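GEO10716p1 (Drosophila melanogaster, PDB 7BTG) probably dephosphorylates phosphoarginine residues of proteins, as a fruit-fly member of the low molecular weight protein tyrosine phosphatase family. Local coordinates at residues 85-88 with 89-92; 123-126 with 127-130; 137-140 with 141-145. The protein carries 1 engineered substitution. All coordinates share one frame; numbering follows the deposited sequence.

Three short local contacts lie around the four-stranded parallel sheet and the helices that carry a phosphate site. They follow in series along the chain: contact 1 where strand 81-84 passes into helix 87-99, contact 2 in the loop between strand 107-110 and helix 133-154, contact 3 inside that last helix. The centres of contacts 1 and 2 lie about 15 Å apart, those of 2 and 3 about 13 Å, and those of 1 and 3 about 17 Å. Ile-123 links the three, its backbone paired with Met-85 and its side chain packed on helix 133-154, which ties the probable active-site loop to that helix and to the residue that leads into helix 87-99.

Contact 1: 85-88 with 89-92; sequences MDNS and NLLE
Asn-89 reaches back from the first turn of its helix to Met-85 and Asp-86, a small example of a side-chain amide tying down the chain that leads into a helix. Its OD1 takes the backbone N-H of Met-85 at 3.2 Å, in the plane of the amide carbonyl and on a lone pair, though the hydrogen bond is bent at the proton (139°). The N-H of Asp-86 adds a weak bond to the same oxygen. CG of Asn-89 sits beside its own backbone N (chi1 -53°), which carries the amide back past the helix start to lie against CB of Asp-86, 3.5 Å from CG of Asn-89. Regular helical bonds then begin with Leu-90 N to Asp-86 O at 2.9 Å.

This inner side is close-packed and buried around Met-85 and Asn-89; the outer side is looser. There one water bridges OG of Ser-88, at 2.8 Å, and ND2 of Asn-89, at 2.9 Å, where it accepts the amide proton. The side chain of Asn-87 makes looser contact, its ND2 coming 3.5 Å from the methyl CD2 of Leu-90. The carboxylates turn elsewhere, Asp-86 to a salt bridge with Arg-13 and Glu-92 to one with Arg-41.

Within the fold this is the strand-to-helix corner of the beta-alpha-beta unit formed by strand 81-84, helix 87-99 and strand 107-110. Met-85 packs on Phe-5 of strand 2-7 and on Ala-17 of helix 13-27, while Asn-89 and Leu-90 rest on Ala-84 at the end of strand 81-84.

Contact 2: 123-126 with 127-130; sequences IEDP and YFIQ
The N-H of Tyr-127 meets OD1 of Asp-125 at 2.8 Å in a nearly straight bond (164°), with the donor standing above the carboxylate plane. Because the side-chain oxygen accepts from the backbone two residues on, this is an Asx turn, a standard device for letting an acidic side chain shape the loop that carries it. With CG anti to the backbone N (chi1 -171°), the carboxylate of Asp-125 swings over the following residues and runs alongside the Tyr-127 side chain, pointing the same way. OD1 also touches CB of Tyr-127 at 3.2 Å, while the tyrosine ring continues outward, its plane 61° from the carboxylate, and its OH is hydrogen-bonded to Asn-44.

A type I beta turn from Pro-126 to Ile-129 overlaps it, closed by Ile-129 N on Pro-126 O at 3.0 Å. Phe-128 turns back toward Asp-125: its CG stands between its own backbone N and carbonyl carbon, and CE1 comes obliquely to 3.7 Å from the carbonyl O of Asp-125. CG1 of Ile-129 also packs near that oxygen, at 3.9 Å. Pro-126 is buried, against Cys-12, Arg-13 at the start of helix 13-27, and Phe-135 of helix 133-154.

A bound phosphate, probably from the crystallisation liquor but perhaps marking the pocket, lies about 3 Å from the Asp-125 side chain, and Arg-13 touches that side chain as well. The Asp-Pro-Tyr sequence matches the loop that holds the general acid in low molecular weight phosphatases, so Asp-125 probably has that role here. The Asx turn is likely to fix the direction of its carboxylate, and Tyr-127, as in relatives, probably lines the pocket mouth.

Contact 3: 137-140 with 141-145; sequences AAYL and QILES
Residues 137-140 and 141-145 form consecutive turns of a regular alpha helix, in which Gln-141 N bonds Ala-137 O at 2.9 Å and the N-H groups of Ile-142, Leu-143 and Glu-144 continue the ladder one residue at a time. Side chains four apart then meet along the helix in ways that differ from face to face. On one, Tyr-139 and Leu-143 lie side by side and point the same way. The methyl CD2 of Leu-143 approaches the ring obliquely, 3.9 Å from CE1 of Tyr-139, and also stands 4.0 Å from the OH of Tyr-139. Both side chains have CG anti to the backbone N (chi1 174° for Tyr-139 and 180° for Leu-143), a shared setting that keeps them running together. The tyrosine ring stacks with His-60, and helix 13-27 meets this face through Ile-20.

A second face brings together Ala-138 and Ile-142: CD1 of Ile-142 lies 4.3 Å from CB of Ala-138, and CG1 of Ile-142 passes 3.1 Å from the carbonyl O of Ala-138. Gln-141 brings the polar element. Its chain is extended beyond CG, with OE1 3.4 Å from the carbonyl O of Ala-137, two acceptors that do not bond, and the amide NE2 donates to the carbonyls of Ile-122 and Asp-120. A leucine in its place would probably leave both of those loop carbonyls without their donor and the loop less firmly tied to the helix.

Helix 133-154 thus divides its chemistry by face: apolar side chains of Tyr-139, Ile-142 and Leu-143 against helix 13-27, an amide serving the loop that leads to Ile-123, and Glu-144, whose carboxylate forms salt bridges with Arg-148 and Arg-117, so that its negative charge is probably well balanced.

Contact 1: 85-88 with 89-92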
loop_
_atom_site.group_PDB
_atom_site.type_symbol
_atom_site.label_atom_id
_atom_site.label_comp_id
_atom_site.label_asym_id
_atom_site.label_seq_id
_atom_site.Cartn_x
_atom_site.Cartn_y
_atom_site.Cartn_z
ATOM N N MET A 85 5.049 3.548 -1.117
ATOM C CA MET A 85 5.599 2.879 -2.294
ATOM C C MET A 85 6.942 3.460 -2.706
ATOM O O MET A 85 7.794 2.727 -3.235
ATOM C CB MET A 85 4.621 2.984 -3.469
ATOM C CG MET A 85 3.242 2.514 -3.126
ATOM S SD MET A 85 3.212 0.696 -2.831
ATOM C CE MET A 85 1.848 0.626 -1.676
ATOM N N ASP A 86 7.132 4.751 -2.418
ATOM C CA ASP A 86 8.165 5.659 -2.904
ATOM C C ASP A 86 8.915 6.272 -1.737
ATOM O O ASP A 86 8.358 6.470 -0.652
ATOM C CB ASP A 86 7.563 6.872 -3.665
ATOM C CG ASP A 86 7.283 6.568 -5.060
ATOM O OD1 ASP A 86 8.089 5.794 -5.617
ATOM O OD2 ASP A 86 6.274 7.077 -5.591
ATOM N N ASN A 87 10.139 6.710 -2.005
ATOM C CA ASN A 87 10.789 7.524 -0.994
ATOM C C ASN A 87 10.188 8.918 -0.959
ATOM O O ASN A 87 10.179 9.566 0.093
ATOM C CB ASN A 87 12.288 7.571 -1.234
ATOM C CG ASN A 87 13.037 7.983 0.006
ATOM O OD1 ASN A 87 13.674 9.046 0.047
ATOM N ND2 ASN A 87 12.938 7.162 1.046
ATOM N N SER A 88 9.636 9.377 -2.081
ATOM C CA SER A 88 8.814 10.578 -2.059
ATOM C C SER A 88 7.653 10.429 -1.082
ATOM O O SER A 88 7.468 11.275 -0.195
ATOM C CB SER A 88 8.295 10.897 -3.458
ATOM O OG SER A 88 7.207 11.809 -3.377
ATOM N N ASN A 89 6.829 9.381 -1.264
ATOM C CA ASN A 89 5.734 9.113 -0.333
ATOM C C ASN A 89 6.258 9.070 1.090
ATOM O O ASN A 89 5.682 9.679 1.994
ATOM C CB ASN A 89 5.032 7.769 -0.602
ATOM C CG ASN A 89 4.556 7.562 -2.036
ATOM O OD1 ASN A 89 4.331 6.407 -2.429
ATOM N ND2 ASN A 89 4.362 8.634 -2.802
ATOM N N LEU A 90 7.335 8.305 1.309
ATOM C CA LEU A 90 7.870 8.123 2.654
ATOM C C LEU A 90 8.193 9.465 3.301
ATOM O O LEU A 90 7.792 9.725 4.437
ATOM C CB LEU A 90 9.120 7.236 2.617
ATOM C CG LEU A 90 9.706 6.780 3.953
ATOM C CD1 LEU A 90 8.714 5.934 4.690
ATOM C CD2 LEU A 90 11.013 5.976 3.707
ATOM N N LEU A 91 8.907 10.332 2.580
ATOM C CA LEU A 91 9.309 11.618 3.145
ATOM C C LEU A 91 8.103 12.486 3.468
ATOM O O LEU A 91 8.091 13.168 4.498
ATOM C CB LEU A 91 10.244 12.367 2.194
ATOM C CG LEU A 91 11.645 11.801 2.032
ATOM C CD1 LEU A 91 12.566 12.881 1.509
ATOM C CD2 LEU A 91 12.141 11.263 3.348
ATOM N N GLU A 92 7.084 12.482 2.599
ATOM C CA GLU A 92 5.907 13.284 2.892
ATOM C C GLU A 92 5.176 12.725 4.098
ATOM O O GLU A 92 4.643 13.490 4.914
ATOM C CB GLU A 92 4.975 13.351 1.682
ATOM C CG GLU A 92 5.626 13.949 0.441
ATOM C CD GLU A 92 4.653 14.173 -0.712
ATOM O OE1 GLU A 92 3.433 14.015 -0.527
ATOM O OE2 GLU A 92 5.123 14.545 -1.803
HETATM O O HOH W 1 4.457 11.534 -2.724
#

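Contact 2: 123-126 with 127-130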
loop_
_atom_site.group_PDB
_atom_site.type_symbol
_atom_site.label_atom_id
_atom_site.label_comp_id
_atom_site.label_asym_id
_atom_site.label_seq_id
_atom_site.Cartn_x
_atom_site.Cartn_y
_atom_site.Cartn_z
ATOM N N ILE A 123 8.768 0.906 -5.546
ATOM C CA ILE A 123 7.602 0.520 -6.322
ATOM C C ILE A 123 7.123 1.747 -7.084
ATOM O O ILE A 123 6.517 2.647 -6.502
ATOM C CB ILE A 123 6.523 -0.069 -5.413
ATOM C CG1 ILE A 123 7.189 -1.132 -4.549
ATOM C CG2 ILE A 123 5.416 -0.651 -6.239
ATOM C CD1 ILE A 123 6.274 -2.071 -3.857
ATOM N N GLU A 124 7.392 1.781 -8.387
ATOM C CA GLU A 124 7.156 2.957 -9.215
ATOM C C GLU A 124 5.687 3.126 -9.570
ATOM O O GLU A 124 4.963 2.152 -9.806
ATOM C CB GLU A 124 7.957 2.876 -10.517
ATOM C CG GLU A 124 9.426 2.504 -10.351
ATOM C CD GLU A 124 10.292 3.679 -9.922
ATOM O OE1 GLU A 124 9.848 4.462 -9.043
ATOM O OE2 GLU A 124 11.413 3.824 -10.478
ATOM N N ASP A 125 5.257 4.391 -9.633
ATOM C CA ASP A 125 3.917 4.787 -10.063
ATOM C C ASP A 125 3.648 4.330 -11.491
ATOM O O ASP A 125 4.311 4.813 -12.413
ATOM C CB ASP A 125 3.758 6.308 -9.986
ATOM C CG ASP A 125 2.328 6.753 -10.204
ATOM O OD1 ASP A 125 1.472 5.920 -10.597
ATOM O OD2 ASP A 125 2.051 7.937 -9.962
ATOM N N PRO A 126 2.694 3.425 -11.722
ATOM C CA PRO A 126 2.380 2.990 -13.092
ATOM C C PRO A 126 1.361 3.849 -13.818
ATOM O O PRO A 126 1.105 3.581 -14.993
ATOM C CB PRO A 126 1.801 1.585 -12.866
ATOM C CG PRO A 126 1.075 1.708 -11.570
ATOM C CD PRO A 126 1.927 2.662 -10.722
ATOM N N TYR A 127 0.787 4.854 -13.145
ATOM C CA TYR A 127 -0.318 5.646 -13.696
ATOM C C TYR A 127 -0.059 6.104 -15.126
ATOM O O TYR A 127 -0.946 6.012 -15.979
ATOM C CB TYR A 127 -0.581 6.865 -12.804
ATOM C CG TYR A 127 -1.875 7.612 -13.089
ATOM C CD1 TYR A 127 -1.919 8.658 -14.015
ATOM C CD2 TYR A 127 -3.038 7.292 -12.416
ATOM C CE1 TYR A 127 -3.113 9.346 -14.272
ATOM C CE2 TYR A 127 -4.230 7.972 -12.668
ATOM C CZ TYR A 127 -4.256 8.996 -13.595
ATOM O OH TYR A 127 -5.441 9.647 -13.824
ATOM N N PHE A 128 1.143 6.590 -15.411
ATOM C CA PHE A 128 1.454 7.233 -16.685
ATOM C C PHE A 128 2.305 6.355 -17.591
ATOM O O PHE A 128 2.787 6.824 -18.627
ATOM C CB PHE A 128 2.186 8.548 -16.432
ATOM C CG PHE A 128 3.410 8.373 -15.581
ATOM C CD1 PHE A 128 3.342 8.549 -14.208
ATOM C CD2 PHE A 128 4.612 7.994 -16.146
ATOM C CE1 PHE A 128 4.457 8.369 -13.424
ATOM C CE2 PHE A 128 5.734 7.800 -15.366
ATOM C CZ PHE A 128 5.655 7.990 -13.995
ATOM N N ILE A 129 2.534 5.111 -17.204
ATOM C CA ILE A 129 3.357 4.193 -17.975
ATOM C C ILE A 129 2.456 3.511 -18.991
ATOM O O ILE A 129 1.444 2.902 -18.622
ATOM C CB ILE A 129 4.040 3.171 -17.057
ATOM C CG1 ILE A 129 5.031 3.879 -16.136
ATOM C CG2 ILE A 129 4.734 2.106 -17.882
ATOM C CD1 ILE A 129 6.209 4.532 -16.867
ATOM N N GLN A 130 2.805 3.628 -20.268
ATOM C CA GLN A 130 1.938 3.114 -21.320
ATOM C C GLN A 130 1.907 1.589 -21.280
ATOM O O GLN A 130 2.948 0.933 -21.182
ATOM C CB GLN A 130 2.395 3.607 -22.693
ATOM C CG GLN A 130 1.252 3.645 -23.732
ATOM C CD GLN A 130 1.735 3.788 -25.178
ATOM O OE1 GLN A 130 2.586 4.619 -25.487
ATOM N NE2 GLN A 130 1.190 2.965 -26.068
#

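Contact 3: 137-140 with 141-145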
loop_
_atom_site.group_PDB
_atom_site.type_symbol
_atom_site.label_atom_id
_atom_site.label_comp_id
_atom_site.label_asym_id
_atom_site.label_seq_id
_atom_site.Cartn_x
_atom_site.Cartn_y
_atom_site.Cartn_z
ATOM N N ALA A 137 5.013 -5.116 -13.099
ATOM C CA ALA A 137 6.125 -5.007 -12.162
ATOM C C ALA A 137 5.640 -4.631 -10.763
ATOM O O ALA A 137 6.075 -5.223 -9.764
ATOM C CB ALA A 137 7.139 -3.982 -12.669
ATOM N N ALA A 138 4.736 -3.651 -10.668
ATOM C CA ALA A 138 4.272 -3.216 -9.354
ATOM C C ALA A 138 3.529 -4.334 -8.641
ATOM O O ALA A 138 3.684 -4.524 -7.428
ATOM C CB ALA A 138 3.376 -1.979 -9.484
ATOM N N TYR A 139 2.697 -5.070 -9.376
ATOM C CA TYR A 139 1.970 -6.166 -8.761
ATOM C C TYR A 139 2.933 -7.176 -8.157
ATOM O O TYR A 139 2.736 -7.627 -7.024
ATOM C CB TYR A 139 1.060 -6.830 -9.792
ATOM C CG TYR A 139 0.387 -8.072 -9.260
ATOM C CD1 TYR A 139 1.004 -9.316 -9.354
ATOM C CD2 TYR A 139 -0.860 -8.007 -8.665
ATOM C CE1 TYR A 139 0.405 -10.443 -8.864
ATOM C CE2 TYR A 139 -1.466 -9.140 -8.171
ATOM C CZ TYR A 139 -0.828 -10.352 -8.273
ATOM O OH TYR A 139 -1.417 -11.494 -7.785
ATOM N N LEU A 140 3.986 -7.531 -8.900
ATOM C CA LEU A 140 4.944 -8.526 -8.420
ATOM C C LEU A 140 5.727 -8.004 -7.221
ATOM O O LEU A 140 5.885 -8.719 -6.224
ATOM C CB LEU A 140 5.893 -8.939 -9.552
ATOM C CG LEU A 140 5.269 -9.694 -10.746
ATOM C CD1 LEU A 140 6.187 -9.671 -11.976
ATOM C CD2 LEU A 140 4.883 -11.149 -10.398
ATOM N N GLN A 141 6.220 -6.759 -7.298
ATOM C CA GLN A 141 6.886 -6.152 -6.146
ATOM C C GLN A 141 5.966 -6.100 -4.936
ATOM O O GLN A 141 6.401 -6.341 -3.805
ATOM C CB GLN A 141 7.360 -4.737 -6.470
ATOM C CG GLN A 141 8.719 -4.592 -7.108
ATOM C CD GLN A 141 8.906 -3.194 -7.717
ATOM O OE1 GLN A 141 8.070 -2.730 -8.480
ATOM N NE2 GLN A 141 9.998 -2.523 -7.362
ATOM N N ILE A 142 4.696 -5.764 -5.147
ATOM C CA ILE A 142 3.782 -5.642 -4.019
ATOM C C ILE A 142 3.489 -7.018 -3.430
ATOM O O ILE A 142 3.430 -7.189 -2.205
ATOM C CB ILE A 142 2.495 -4.908 -4.446
ATOM C CG1 ILE A 142 2.766 -3.422 -4.729
ATOM C CG2 ILE A 142 1.456 -5.014 -3.368
ATOM C CD1 ILE A 142 1.664 -2.736 -5.564
ATOM N N LEU A 143 3.313 -8.017 -4.291
ATOM C CA LEU A 143 3.025 -9.366 -3.817
ATOM C C LEU A 143 4.182 -9.917 -2.982
ATOM O O LEU A 143 3.976 -10.369 -1.852
ATOM C CB LEU A 143 2.731 -10.277 -5.006
ATOM C CG LEU A 143 2.410 -11.731 -4.683
ATOM C CD1 LEU A 143 1.310 -11.794 -3.636
ATOM C CD2 LEU A 143 1.988 -12.414 -5.958
ATOM N N GLU A 144 5.414 -9.863 -3.505
ATOM C CA GLU A 144 6.529 -10.372 -2.714
ATOM C C GLU A 144 6.672 -9.584 -1.426
ATOM O O GLU A 144 6.870 -10.176 -0.352
ATOM C CB GLU A 144 7.841 -10.337 -3.496
ATOM C CG GLU A 144 9.009 -10.943 -2.694
ATOM C CD GLU A 144 10.329 -10.967 -3.463
ATOM O OE1 GLU A 144 10.317 -10.694 -4.686
ATOM O OE2 GLU A 144 11.381 -11.267 -2.840
ATOM N N SER A 145 6.544 -8.247 -1.515
ATOM C CA SER A 145 6.677 -7.387 -0.342
ATOM C C SER A 145 5.697 -7.790 0.745
ATOM O O SER A 145 6.077 -7.934 1.910
ATOM C CB SER A 145 6.452 -5.914 -0.719
ATOM O OG SER A 145 7.362 -5.459 -1.698
#